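Local structure of HP0420 homologue (Helicobacter felis, 3LW3) at residues B[12-16]-B[30-34]; B[52-56]-B[89-93]; B[64-69]-B[127-131]; B[83-88]-B[122-128]; B[94-100]-B[112-118]. The protein is of unknown function but adopts a hotdog fold, and so may act on an acyl thioester, as many members of that superfamily do. All blocks are in the same frame, centred on the assembly; numbering follows the deposited sequence.

Interaction 1. Residues B[12-16]-B[30-34]; sequences LEEGL and LISFG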
# COMPACT_ATOMS: atom_id res chain seq x y z
N LEU B 12 -7.47 -13.77 17.82
CA LEU B 12 -7.62 -14.05 16.39
C LEU B 12 -6.25 -14.17 15.70
O LEU B 12 -6.03 -15.01 14.82
CB LEU B 12 -8.48 -12.96 15.73
CG LEU B 12 -8.61 -13.05 14.22
CD1 LEU B 12 -9.64 -14.09 13.87
CD2 LEU B 12 -8.98 -11.66 13.66
N GLU B 13 -5.28 -13.37 16.13
CA GLU B 13 -3.96 -13.42 15.50
C GLU B 13 -3.17 -14.68 15.82
O GLU B 13 -2.18 -14.96 15.17
CB GLU B 13 -3.16 -12.20 15.88
CG GLU B 13 -3.68 -10.95 15.25
CD GLU B 13 -4.90 -10.39 15.99
OE1 GLU B 13 -5.15 -10.81 17.16
OE2 GLU B 13 -5.57 -9.50 15.38
N GLU B 14 -3.59 -15.44 16.82
CA GLU B 14 -2.82 -16.61 17.20
C GLU B 14 -2.39 -17.46 15.98
O GLU B 14 -1.22 -17.84 15.90
CB GLU B 14 -3.58 -17.47 18.24
CG GLU B 14 -2.73 -18.54 18.95
CD GLU B 14 -1.80 -17.96 19.99
OE1 GLU B 14 -2.26 -17.09 20.76
OE2 GLU B 14 -0.62 -18.37 20.05
N GLY B 15 -3.29 -17.75 15.03
CA GLY B 15 -2.91 -18.59 13.89
C GLY B 15 -2.40 -17.82 12.66
O GLY B 15 -2.20 -18.38 11.56
N LEU B 16 -2.16 -16.53 12.86
CA LEU B 16 -1.75 -15.69 11.72
C LEU B 16 -0.22 -15.77 11.59
O LEU B 16 0.52 -15.42 12.53
CB LEU B 16 -2.22 -14.27 11.94
CG LEU B 16 -1.89 -13.36 10.77
CD1 LEU B 16 -2.82 -13.72 9.65
CD2 LEU B 16 -2.06 -11.92 11.20
N LEU B 30 -7.66 -6.77 11.82
CA LEU B 30 -7.96 -8.07 11.26
C LEU B 30 -9.29 -8.52 11.83
O LEU B 30 -9.45 -8.52 13.05
CB LEU B 30 -6.91 -9.08 11.68
CG LEU B 30 -7.09 -10.51 11.19
CD1 LEU B 30 -7.16 -10.63 9.65
CD2 LEU B 30 -5.98 -11.33 11.78
N ILE B 31 -10.19 -8.94 10.95
CA ILE B 31 -11.53 -9.40 11.30
C ILE B 31 -11.67 -10.92 11.20
O ILE B 31 -12.21 -11.57 12.13
CB ILE B 31 -12.59 -8.74 10.45
CG1 ILE B 31 -12.48 -7.21 10.47
CG2 ILE B 31 -13.96 -9.25 10.87
CD1 ILE B 31 -12.63 -6.65 11.85
N SER B 32 -11.17 -11.52 10.13
CA SER B 32 -11.21 -12.97 10.01
C SER B 32 -10.22 -13.40 8.93
O SER B 32 -9.77 -12.58 8.10
CB SER B 32 -12.60 -13.40 9.56
OG SER B 32 -12.97 -12.74 8.37
N PHE B 33 -9.90 -14.69 8.93
CA PHE B 33 -9.08 -15.25 7.88
C PHE B 33 -9.23 -16.76 7.91
O PHE B 33 -9.62 -17.33 8.95
CB PHE B 33 -7.59 -14.89 8.00
CG PHE B 33 -6.91 -15.44 9.22
CD1 PHE B 33 -7.15 -14.88 10.50
CD2 PHE B 33 -6.06 -16.54 9.12
CE1 PHE B 33 -6.50 -15.39 11.63
CE2 PHE B 33 -5.43 -17.05 10.25
CZ PHE B 33 -5.66 -16.48 11.49
N GLY B 34 -8.90 -17.38 6.80
CA GLY B 34 -9.02 -18.82 6.69
C GLY B 34 -9.74 -19.26 5.44
O GLY B 34 -10.47 -18.47 4.76
O HOH W 1 -8.22 -8.44 15.23
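L12 and L30 form the tight side of a contact in which an N-terminal turn packs on an edge strand, 29-34, of a hotdog-fold sheet, without a direct hydrogen bond between the two segments. A chi1 of 174° turns the L12 side chain away from its own amide nitrogen, and CD2 passes across the L30 side chain, 3.3 Å from L30 CG, closer than usual carbon contact. The same methyl also meets the backbone oxygen of L30. L16, also on the turn, approaches L30 tip to tip, its CD2 4.0 Å from L30 CD2, while C70 of helix 57-72 touches both L16 and L30. The turn itself is closed by a backbone hydrogen bond from L16 N to E13 O.

The other side is looser and wetter. E13 CB points away from the strand, but its chain bends at chi2 and brings OE2 back to 4.0 Å from L30 CB. That oxygen accepts a hydrogen bond from Q24 NE2, and a water sits between it and L30 O. On the packed side, F33 completes the contact: L16 CD1 stands over the ring centre, 4.2 Å from the centroid, and L12 O lies in the ring plane, 3.2 Å from CE1.

Interaction 2. Residues B[52-56]-B[89-93]; sequences DDVVH and PIEIK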
# COMPACT_ATOMS: atom_id res chain seq x y z
N ASP B 52 -7.45 17.09 3.45
CA ASP B 52 -8.50 17.14 4.46
C ASP B 52 -9.54 16.00 4.32
O ASP B 52 -9.97 15.43 5.32
CB ASP B 52 -9.25 18.47 4.34
CG ASP B 52 -8.52 19.62 4.98
OD1 ASP B 52 -8.83 20.78 4.61
OD2 ASP B 52 -7.68 19.41 5.88
N ASP B 53 -9.96 15.73 3.08
CA ASP B 53 -11.06 14.80 2.79
C ASP B 53 -10.64 13.60 1.93
O ASP B 53 -11.47 12.93 1.28
CB ASP B 53 -12.19 15.54 2.06
CG ASP B 53 -11.66 16.51 0.98
OD1 ASP B 53 -10.40 16.67 0.79
OD2 ASP B 53 -12.53 17.16 0.32
N VAL B 54 -9.33 13.31 1.93
CA VAL B 54 -8.82 12.21 1.15
C VAL B 54 -7.73 11.43 1.88
O VAL B 54 -6.60 11.93 2.13
CB VAL B 54 -8.26 12.67 -0.22
CG1 VAL B 54 -7.87 11.45 -1.03
CG2 VAL B 54 -9.28 13.57 -0.99
N VAL B 55 -8.06 10.18 2.21
CA VAL B 55 -7.10 9.29 2.85
C VAL B 55 -6.02 8.94 1.83
O VAL B 55 -6.33 8.60 0.69
CB VAL B 55 -7.79 8.02 3.40
CG1 VAL B 55 -6.77 6.95 3.88
CG2 VAL B 55 -8.70 8.42 4.55
N HIS B 56 -4.77 8.99 2.25
CA HIS B 56 -3.66 8.69 1.37
C HIS B 56 -3.70 7.28 0.77
O HIS B 56 -3.99 6.29 1.49
CB HIS B 56 -2.35 8.84 2.11
CG HIS B 56 -1.18 8.91 1.19
ND1 HIS B 56 -0.08 8.09 1.29
CD2 HIS B 56 -0.95 9.72 0.12
CE1 HIS B 56 0.79 8.40 0.33
NE2 HIS B 56 0.28 9.39 -0.37
N PRO B 89 -12.73 8.57 -3.19
CA PRO B 89 -11.92 9.10 -2.09
C PRO B 89 -12.57 8.75 -0.76
O PRO B 89 -13.78 8.82 -0.63
CB PRO B 89 -11.95 10.62 -2.31
CG PRO B 89 -13.21 10.87 -3.03
CD PRO B 89 -13.35 9.66 -3.97
N ILE B 90 -11.78 8.40 0.22
CA ILE B 90 -12.28 8.00 1.52
C ILE B 90 -11.93 9.11 2.54
O ILE B 90 -10.82 9.70 2.46
CB ILE B 90 -11.63 6.61 1.92
CG1 ILE B 90 -11.90 5.55 0.86
CG2 ILE B 90 -12.12 6.13 3.23
CD1 ILE B 90 -13.31 5.41 0.46
N GLU B 91 -12.85 9.37 3.46
CA GLU B 91 -12.65 10.33 4.56
C GLU B 91 -12.49 9.60 5.86
O GLU B 91 -12.91 8.43 5.99
CB GLU B 91 -13.88 11.25 4.69
CG GLU B 91 -14.15 12.11 3.48
CD GLU B 91 -15.51 12.82 3.61
OE1 GLU B 91 -16.47 12.39 2.95
OE2 GLU B 91 -15.58 13.77 4.41
N ILE B 92 -11.95 10.29 6.88
CA ILE B 92 -11.93 9.71 8.22
C ILE B 92 -13.34 9.38 8.64
O ILE B 92 -14.31 9.93 8.13
CB ILE B 92 -11.25 10.65 9.24
CG1 ILE B 92 -11.93 12.00 9.21
CG2 ILE B 92 -9.71 10.72 8.98
CD1 ILE B 92 -11.46 12.91 10.36
N LYS B 93 -13.46 8.43 9.56
CA LYS B 93 -14.75 7.96 10.08
C LYS B 93 -15.43 6.95 9.18
O LYS B 93 -16.29 6.22 9.66
CB LYS B 93 -15.74 9.10 10.42
CG LYS B 93 -15.26 10.04 11.54
CD LYS B 93 -16.39 11.00 11.91
CE LYS B 93 -15.91 12.20 12.73
NZ LYS B 93 -17.03 13.14 13.19
O HOH W 2 -11.52 13.03 6.04
O HOH W 3 -9.01 7.97 -0.12
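P89 meets V54 by a light apolar touch, its CB 4.2 Å from V54 CG2, where the loop after strand 77-86 runs past the short strand 54-55. L78 of the second subunit packs on both residues, so this end of the contact also belongs to the dimer interface. I90 follows and supplies the one direct hydrogen bond: its O accepts V55 N at 2.8 Å, nearly in line with the carbonyl. V55 CG2, set beside its own backbone N by chi1, comes up to the same oxygen at 3.2 Å. A water also accepts from I90 N and donates to V55 O, linking the same two residues a second time.

At E91, the aliphatic CG lies 3.6 Å from D53 O. The carboxylates of E91 and D53 do not touch; E91 OE2 and D53 OD2 are 6.1 Å apart. I92 is tied in through solvent, its N donating to a water that in turn donates to D52 O. I60 of helix 57-72 adds apolar cover to V55 and I90. A short strand and a loop thus meet mainly through backbone polar groups, which are satisfied by one another directly once and through water twice.

Interaction 3. Residues B[64-69]-B[127-131]; sequences ASFAAL and DFEIL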
# COMPACT_ATOMS: atom_id res chain seq x y z
N ALA B 64 -5.51 -3.16 1.91
CA ALA B 64 -5.83 -4.19 0.92
C ALA B 64 -4.70 -5.23 0.89
O ALA B 64 -4.94 -6.45 0.87
CB ALA B 64 -5.99 -3.57 -0.43
N SER B 65 -3.47 -4.74 0.94
CA SER B 65 -2.26 -5.58 0.94
C SER B 65 -2.23 -6.58 2.12
O SER B 65 -1.98 -7.77 1.95
CB SER B 65 -0.98 -4.70 0.96
OG SER B 65 -0.83 -3.96 -0.24
N PHE B 66 -2.50 -6.06 3.31
CA PHE B 66 -2.60 -6.87 4.49
C PHE B 66 -3.68 -7.92 4.33
O PHE B 66 -3.42 -9.10 4.58
CB PHE B 66 -2.83 -5.98 5.69
CG PHE B 66 -2.94 -6.70 7.00
CD1 PHE B 66 -2.08 -7.74 7.35
CD2 PHE B 66 -3.87 -6.27 7.94
CE1 PHE B 66 -2.19 -8.38 8.58
CE2 PHE B 66 -3.98 -6.86 9.17
CZ PHE B 66 -3.15 -7.96 9.50
N ALA B 67 -4.89 -7.53 3.90
CA ALA B 67 -5.97 -8.54 3.63
C ALA B 67 -5.46 -9.67 2.69
O ALA B 67 -5.64 -10.88 2.96
CB ALA B 67 -7.22 -7.94 2.99
N ALA B 68 -4.85 -9.24 1.58
CA ALA B 68 -4.32 -10.17 0.57
C ALA B 68 -3.34 -11.18 1.21
O ALA B 68 -3.48 -12.38 1.05
CB ALA B 68 -3.65 -9.39 -0.55
N LEU B 69 -2.36 -10.69 1.97
CA LEU B 69 -1.38 -11.57 2.66
C LEU B 69 -2.09 -12.52 3.63
O LEU B 69 -1.75 -13.69 3.69
CB LEU B 69 -0.29 -10.74 3.34
CG LEU B 69 0.69 -10.13 2.33
CD1 LEU B 69 1.57 -8.93 2.87
CD2 LEU B 69 1.58 -11.26 1.81
N ASP B 127 -6.14 -6.79 -7.71
CA ASP B 127 -5.50 -8.12 -7.74
C ASP B 127 -4.05 -8.01 -7.28
O ASP B 127 -3.31 -7.12 -7.74
CB ASP B 127 -5.58 -8.74 -9.14
CG ASP B 127 -7.01 -9.06 -9.52
OD1 ASP B 127 -7.68 -9.76 -8.74
OD2 ASP B 127 -7.52 -8.58 -10.56
N PHE B 128 -3.64 -8.87 -6.35
CA PHE B 128 -2.29 -8.87 -5.80
C PHE B 128 -1.62 -10.18 -6.19
O PHE B 128 -2.25 -11.23 -6.15
CB PHE B 128 -2.33 -8.78 -4.27
CG PHE B 128 -2.90 -7.47 -3.78
CD1 PHE B 128 -2.06 -6.46 -3.37
CD2 PHE B 128 -4.29 -7.25 -3.82
CE1 PHE B 128 -2.59 -5.23 -2.98
CE2 PHE B 128 -4.82 -6.05 -3.43
CZ PHE B 128 -3.97 -5.02 -3.05
N GLU B 129 -0.35 -10.12 -6.54
CA GLU B 129 0.40 -11.34 -6.82
C GLU B 129 1.34 -11.49 -5.63
O GLU B 129 1.97 -10.51 -5.19
CB GLU B 129 1.20 -11.22 -8.12
CG GLU B 129 0.38 -10.73 -9.31
CD GLU B 129 -0.68 -11.70 -9.76
OE1 GLU B 129 -0.44 -12.92 -9.59
OE2 GLU B 129 -1.76 -11.26 -10.29
N ILE B 130 1.40 -12.71 -5.08
CA ILE B 130 2.19 -13.01 -3.92
C ILE B 130 3.15 -14.13 -4.24
O ILE B 130 2.73 -15.12 -4.83
CB ILE B 130 1.32 -13.37 -2.68
CG1 ILE B 130 0.42 -12.15 -2.28
CG2 ILE B 130 2.21 -13.89 -1.57
CD1 ILE B 130 -0.63 -12.48 -1.24
N LEU B 131 4.43 -13.96 -3.90
CA LEU B 131 5.45 -15.01 -4.07
C LEU B 131 5.76 -15.70 -2.72
O LEU B 131 5.81 -15.04 -1.67
CB LEU B 131 6.76 -14.44 -4.64
CG LEU B 131 6.74 -13.71 -5.98
CD1 LEU B 131 8.15 -13.35 -6.41
CD2 LEU B 131 6.00 -14.52 -7.07
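F128 and I130 meet the helix through similar first torsions: each turns its gamma carbon (CG in F128, CG1 in I130) beside its own backbone N and opposite the carbonyl carbon (chi1 -65° and -63°). In F128 this lays the ring along helix 57-72; in I130 the chain then extends, carrying CD1 to the helix backbone. Strand 127-131 crosses helix 64-69 at -52°, with the short axes 9.4 Å apart and two alanines on the helix facing the strand.

A64 and A68, one helical turn apart, line the ring along its length. A64 CB reaches the far end, 3.6 Å from F128 CZ, and A68 CB approaches the near end, 3.8 Å from CG, as an off-centre CH-pi contact. S65 OG comes obliquely to CE1 at 3.5 Å; its polar need is met by a hydrogen bond with V61 O, a turn back in the helix. Farther along, I130 CD1 lies 3.7 Å from A68 O and 4.0 Å from L69 CD2, the two side chains passing at a slant.

V114 and I112 of the adjoining strand extend the layer under the helix. All six touching residues are buried and no hydrogen bond crosses between the segments. The long central helix of the hotdog fold is therefore held to its sheet here by hydrophobic packing, and the single hydroxyl at the interface is satisfied within the helix.

Interaction 4. Residues B[83-88]-B[122-128]; sequences KVNLLA and KVFEGDF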
# COMPACT_ATOMS: atom_id res chain seq x y z
N LYS B 83 -2.38 -4.69 -9.23
CA LYS B 83 -3.12 -3.81 -10.11
C LYS B 83 -4.39 -3.43 -9.34
O LYS B 83 -5.18 -4.30 -8.96
CB LYS B 83 -3.50 -4.54 -11.38
CG LYS B 83 -3.98 -3.58 -12.48
CD LYS B 83 -5.48 -3.25 -12.34
CE LYS B 83 -5.84 -1.91 -13.03
NZ LYS B 83 -4.84 -0.85 -12.67
N VAL B 84 -4.59 -2.14 -9.10
CA VAL B 84 -5.64 -1.73 -8.16
C VAL B 84 -6.36 -0.48 -8.64
O VAL B 84 -5.75 0.41 -9.30
CB VAL B 84 -5.12 -1.52 -6.69
CG1 VAL B 84 -4.40 -2.74 -6.17
CG2 VAL B 84 -4.27 -0.32 -6.60
N ASN B 85 -7.64 -0.42 -8.30
CA ASN B 85 -8.53 0.71 -8.64
C ASN B 85 -9.07 1.29 -7.34
O ASN B 85 -9.68 0.57 -6.51
CB ASN B 85 -9.71 0.27 -9.50
CG ASN B 85 -9.27 -0.30 -10.84
OD1 ASN B 85 -9.80 -1.31 -11.29
ND2 ASN B 85 -8.31 0.34 -11.47
N LEU B 86 -8.80 2.57 -7.14
CA LEU B 86 -9.28 3.31 -5.99
C LEU B 86 -10.52 4.03 -6.47
O LEU B 86 -10.44 5.08 -7.12
CB LEU B 86 -8.21 4.27 -5.44
CG LEU B 86 -7.01 3.57 -4.79
CD1 LEU B 86 -6.13 2.83 -5.74
CD2 LEU B 86 -6.12 4.55 -3.99
N LEU B 87 -11.69 3.43 -6.24
CA LEU B 87 -12.92 3.88 -6.91
C LEU B 87 -13.51 5.19 -6.40
O LEU B 87 -14.27 5.86 -7.10
CB LEU B 87 -13.99 2.78 -6.93
CG LEU B 87 -13.53 1.46 -7.55
CD1 LEU B 87 -14.58 0.40 -7.47
CD2 LEU B 87 -13.22 1.73 -9.00
N ALA B 88 -13.18 5.55 -5.17
CA ALA B 88 -13.69 6.77 -4.57
C ALA B 88 -12.77 7.22 -3.44
O ALA B 88 -12.13 6.35 -2.78
CB ALA B 88 -15.09 6.53 -4.05
N LYS B 122 -18.98 -1.14 -3.20
CA LYS B 122 -17.58 -1.35 -3.56
C LYS B 122 -16.91 0.01 -3.78
O LYS B 122 -17.42 0.81 -4.59
CB LYS B 122 -17.44 -2.18 -4.83
CG LYS B 122 -15.99 -2.61 -5.08
CD LYS B 122 -15.91 -3.79 -6.02
CE LYS B 122 -16.61 -3.48 -7.29
NZ LYS B 122 -16.19 -4.49 -8.35
N VAL B 123 -15.81 0.27 -3.09
CA VAL B 123 -15.05 1.53 -3.27
C VAL B 123 -13.57 1.27 -3.61
O VAL B 123 -12.79 2.20 -3.85
CB VAL B 123 -15.11 2.43 -2.04
CG1 VAL B 123 -16.57 2.90 -1.79
CG2 VAL B 123 -14.57 1.66 -0.81
N PHE B 124 -13.19 -0.02 -3.66
CA PHE B 124 -11.82 -0.42 -4.00
C PHE B 124 -11.88 -1.80 -4.64
O PHE B 124 -12.65 -2.68 -4.22
CB PHE B 124 -10.97 -0.49 -2.72
CG PHE B 124 -9.58 -1.01 -2.94
CD1 PHE B 124 -8.54 -0.13 -3.26
CD2 PHE B 124 -9.32 -2.38 -2.87
CE1 PHE B 124 -7.26 -0.60 -3.50
CE2 PHE B 124 -8.03 -2.85 -3.11
CZ PHE B 124 -7.00 -1.96 -3.39
N GLU B 125 -11.03 -2.01 -5.64
CA GLU B 125 -10.87 -3.40 -6.14
C GLU B 125 -9.42 -3.60 -6.63
O GLU B 125 -8.82 -2.67 -7.20
CB GLU B 125 -11.91 -3.70 -7.23
CG GLU B 125 -11.67 -2.96 -8.52
CD GLU B 125 -12.89 -2.87 -9.48
OE1 GLU B 125 -13.88 -3.64 -9.33
OE2 GLU B 125 -12.84 -2.03 -10.40
N GLY B 126 -8.85 -4.77 -6.35
CA GLY B 126 -7.50 -5.03 -6.80
C GLY B 126 -7.13 -6.48 -6.88
O GLY B 126 -7.75 -7.28 -6.19
N ASP B 127 -6.14 -6.79 -7.71
CA ASP B 127 -5.50 -8.12 -7.74
C ASP B 127 -4.05 -8.01 -7.28
O ASP B 127 -3.31 -7.12 -7.74
CB ASP B 127 -5.58 -8.74 -9.14
CG ASP B 127 -7.01 -9.06 -9.52
OD1 ASP B 127 -7.68 -9.76 -8.74
OD2 ASP B 127 -7.52 -8.58 -10.56
N PHE B 128 -3.64 -8.87 -6.35
CA PHE B 128 -2.29 -8.87 -5.80
C PHE B 128 -1.62 -10.18 -6.19
O PHE B 128 -2.25 -11.23 -6.15
CB PHE B 128 -2.33 -8.78 -4.27
CG PHE B 128 -2.90 -7.47 -3.78
CD1 PHE B 128 -2.06 -6.46 -3.37
CD2 PHE B 128 -4.29 -7.25 -3.82
CE1 PHE B 128 -2.59 -5.23 -2.98
CE2 PHE B 128 -4.82 -6.05 -3.43
CZ PHE B 128 -3.97 -5.02 -3.05
O HOH W 4 -10.42 3.48 -2.74
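F124 takes its neighbours on strand 83-86 obliquely, V84 CB 3.8 Å from CZ and L86 CD1 4.2 Å from CE1, while F98 forms an edge-to-face pair with the same ring. A chi1 of 175° points F124 CG away from its own amide nitrogen, which brings the ring alongside V84 at a slant. On the opposite face of the sheet, the N85 amide and the E125 carboxylate stand with their planes 67° apart. As modelled, N85 OD1 and E125 OE2 are two acceptors 3.2 Å apart and make no bond; E125 OE1 instead takes a salt bridge from K122 NZ at 2.6 Å.

The backbones run antiparallel, with paired hydrogen bonds at K83–D127 and N85–E125. Beyond them the pattern becomes irregular: L87 N reaches V123 O at 2.9 Å from above the carbonyl plane, next to the classic bulge that V123 and F124 make against G116. Opposite V84, G126 has no side chain, and the CA atoms come to 4.0 Å.

I60 and A64 of helix 57-72 cover F124, and strand 109-118 flanks 121-132 on its other side. On the outer edge of strand 77-86, K83 to N85 pair antiparallel with a strand of the second subunit, which continues the sheet across the dimer.

Interaction 5. Residues B[94-100]-B[112-118]; sequences QEIYFNA and IRVEGEF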
# COMPACT_ATOMS: atom_id res chain seq x y z
N GLN B 94 -15.04 6.86 7.91
CA GLN B 94 -15.63 5.81 7.08
C GLN B 94 -15.01 4.45 7.41
O GLN B 94 -13.82 4.29 7.29
CB GLN B 94 -15.44 6.11 5.59
CG GLN B 94 -16.21 7.33 5.07
CD GLN B 94 -16.13 7.42 3.55
OE1 GLN B 94 -15.43 8.29 3.00
NE2 GLN B 94 -16.84 6.50 2.85
N GLU B 95 -15.84 3.46 7.75
CA GLU B 95 -15.37 2.07 7.91
C GLU B 95 -15.28 1.37 6.57
O GLU B 95 -16.31 1.16 5.91
CB GLU B 95 -16.36 1.27 8.75
CG GLU B 95 -16.37 1.69 10.17
CD GLU B 95 -17.17 0.72 11.03
OE1 GLU B 95 -17.81 -0.24 10.48
OE2 GLU B 95 -17.11 0.93 12.25
N ILE B 96 -14.08 1.00 6.16
CA ILE B 96 -13.90 0.23 4.88
C ILE B 96 -13.52 -1.24 5.14
O ILE B 96 -12.45 -1.48 5.73
CB ILE B 96 -12.80 0.86 4.02
CG1 ILE B 96 -12.97 2.38 3.94
CG2 ILE B 96 -12.80 0.28 2.63
CD1 ILE B 96 -14.36 2.78 3.35
N TYR B 97 -14.37 -2.18 4.73
CA TYR B 97 -14.05 -3.63 4.86
C TYR B 97 -13.36 -4.15 3.59
O TYR B 97 -13.90 -4.03 2.48
CB TYR B 97 -15.34 -4.42 5.11
CG TYR B 97 -15.83 -4.24 6.52
CD1 TYR B 97 -15.37 -5.05 7.55
CD2 TYR B 97 -16.72 -3.21 6.82
CE1 TYR B 97 -15.80 -4.90 8.85
CE2 TYR B 97 -17.14 -3.02 8.11
CZ TYR B 97 -16.70 -3.88 9.11
OH TYR B 97 -17.13 -3.69 10.41
N PHE B 98 -12.15 -4.69 3.77
CA PHE B 98 -11.45 -5.29 2.64
C PHE B 98 -11.54 -6.80 2.72
O PHE B 98 -11.04 -7.40 3.68
CB PHE B 98 -9.98 -4.89 2.61
CG PHE B 98 -9.77 -3.40 2.37
CD1 PHE B 98 -9.55 -2.90 1.08
CD2 PHE B 98 -9.80 -2.50 3.43
CE1 PHE B 98 -9.35 -1.55 0.87
CE2 PHE B 98 -9.61 -1.09 3.18
CZ PHE B 98 -9.36 -0.66 1.93
N ASN B 99 -12.15 -7.40 1.70
CA ASN B 99 -12.38 -8.85 1.63
C ASN B 99 -11.48 -9.44 0.55
O ASN B 99 -11.65 -9.11 -0.63
CB ASN B 99 -13.85 -9.10 1.30
CG ASN B 99 -14.80 -8.45 2.31
OD1 ASN B 99 -14.56 -8.52 3.52
ND2 ASN B 99 -15.85 -7.78 1.82
N ALA B 100 -10.53 -10.29 0.96
CA ALA B 100 -9.56 -10.94 0.05
C ALA B 100 -10.03 -12.37 -0.23
O ALA B 100 -10.45 -13.10 0.69
CB ALA B 100 -8.23 -10.99 0.68
N ILE B 112 -4.48 -13.01 -5.55
CA ILE B 112 -5.52 -12.77 -4.54
C ILE B 112 -6.28 -11.53 -5.00
O ILE B 112 -5.68 -10.50 -5.35
CB ILE B 112 -4.94 -12.54 -3.11
CG1 ILE B 112 -4.26 -13.80 -2.53
CG2 ILE B 112 -6.05 -12.19 -2.10
CD1 ILE B 112 -3.16 -14.34 -3.22
N ARG B 113 -7.60 -11.64 -5.04
CA ARG B 113 -8.46 -10.52 -5.41
C ARG B 113 -8.99 -9.88 -4.12
O ARG B 113 -9.40 -10.57 -3.19
CB ARG B 113 -9.61 -11.06 -6.27
CG ARG B 113 -10.84 -10.22 -6.31
CD ARG B 113 -10.83 -9.26 -7.39
NE ARG B 113 -10.29 -9.80 -8.64
CZ ARG B 113 -10.96 -9.92 -9.79
NH1 ARG B 113 -12.25 -9.57 -9.86
NH2 ARG B 113 -10.33 -10.39 -10.86
N VAL B 114 -8.98 -8.55 -4.07
CA VAL B 114 -9.43 -7.83 -2.89
C VAL B 114 -10.50 -6.82 -3.29
O VAL B 114 -10.35 -6.10 -4.28
CB VAL B 114 -8.29 -7.11 -2.13
CG1 VAL B 114 -8.83 -6.41 -0.92
CG2 VAL B 114 -7.24 -8.13 -1.66
N GLU B 115 -11.63 -6.81 -2.58
CA GLU B 115 -12.64 -5.78 -2.81
C GLU B 115 -12.81 -5.04 -1.51
O GLU B 115 -12.86 -5.64 -0.44
CB GLU B 115 -13.97 -6.38 -3.18
CG GLU B 115 -13.91 -7.12 -4.49
CD GLU B 115 -15.24 -7.68 -4.92
OE1 GLU B 115 -16.20 -7.70 -4.11
OE2 GLU B 115 -15.31 -8.12 -6.08
N GLY B 116 -12.86 -3.72 -1.60
CA GLY B 116 -13.08 -2.92 -0.40
C GLY B 116 -14.48 -2.34 -0.47
O GLY B 116 -14.87 -1.82 -1.55
N GLU B 117 -15.20 -2.42 0.64
CA GLU B 117 -16.58 -1.93 0.67
C GLU B 117 -16.86 -0.98 1.80
O GLU B 117 -16.42 -1.20 2.94
CB GLU B 117 -17.56 -3.07 0.77
CG GLU B 117 -17.49 -4.10 -0.32
CD GLU B 117 -18.52 -5.19 -0.06
OE1 GLU B 117 -18.93 -5.42 1.11
OE2 GLU B 117 -18.91 -5.84 -1.06
N PHE B 118 -17.66 0.02 1.48
CA PHE B 118 -18.18 0.97 2.45
C PHE B 118 -19.68 0.79 2.47
O PHE B 118 -20.31 0.99 1.42
CB PHE B 118 -17.85 2.38 2.00
CG PHE B 118 -18.47 3.45 2.88
CD1 PHE B 118 -18.14 3.53 4.23
CD2 PHE B 118 -19.37 4.40 2.35
CE1 PHE B 118 -18.70 4.54 5.06
CE2 PHE B 118 -19.95 5.39 3.18
CZ PHE B 118 -19.63 5.47 4.53
O HOH W 5 -16.43 -8.28 -1.11
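Y97 and E117 exchange two backbone hydrogen bonds, as do N99 and E115, in an antiparallel ladder whose short strand axes lie 4.5 Å apart. Between these pairs F98 faces G116 in a non-hydrogen-bonded site, where F98 CD1 rests 3.8 Å from G116 CA. V114 CG1 reaches the edge of the F98 ring near its plane, and beyond it A100 CB touches two branched neighbours, 3.7 Å from I112 CG2 and 3.8 Å from V114 CG2.

At the open end of the hairpin, a chi1 of 174° carries the F118 ring out toward Q94. The Q94 amide crosses the ring almost upright, planes 78° apart, with NE2 3.1 Å above the F118 ring centre. E95 O lies at the ring edge, in its plane, and I96 CD1 touches F118 CB. Q94 OE1 accepts from E91 N, which helps fix how the amide is turned.

The face carrying N99, E115 and E117 is polar. One water accepts from N99 ND2 at 3.0 Å and donates to E115 OE1, with a weak bond to E117 OE2, while N99 OD1 is hydrogen-bonded to T39. On the other face, A63 and A64 of helix 57-72 cover F98, and A67 and A71 cover A100. An antiparallel sheet wrapped around a long central helix is the hallmark of the hotdog fold, and this hairpin supplies two of its strands.

Interactions 3, 4 and 5 make one continuous core. Interactions 3 and 4 share D127 and F128, and A64 CB comes within 3.4 Å of F124 CE2. D127 OD1 also meets R113 NE at 2.6 Å in a salt bridge, joining both to interaction 5 on the adjacent strand. Interaction 2 lies at one end of the sheet, where I90 CG2 packs on I96 CG1 at 3.9 Å and I90 CD1 on V123 CG2 at 4.2 Å. Interaction 1 occupies the opposite side of the chain, its centre about 27 Å from that of interaction 2. Interactions 2, 3 and 4 also touch the second subunit, so the dimer is built on the same framework.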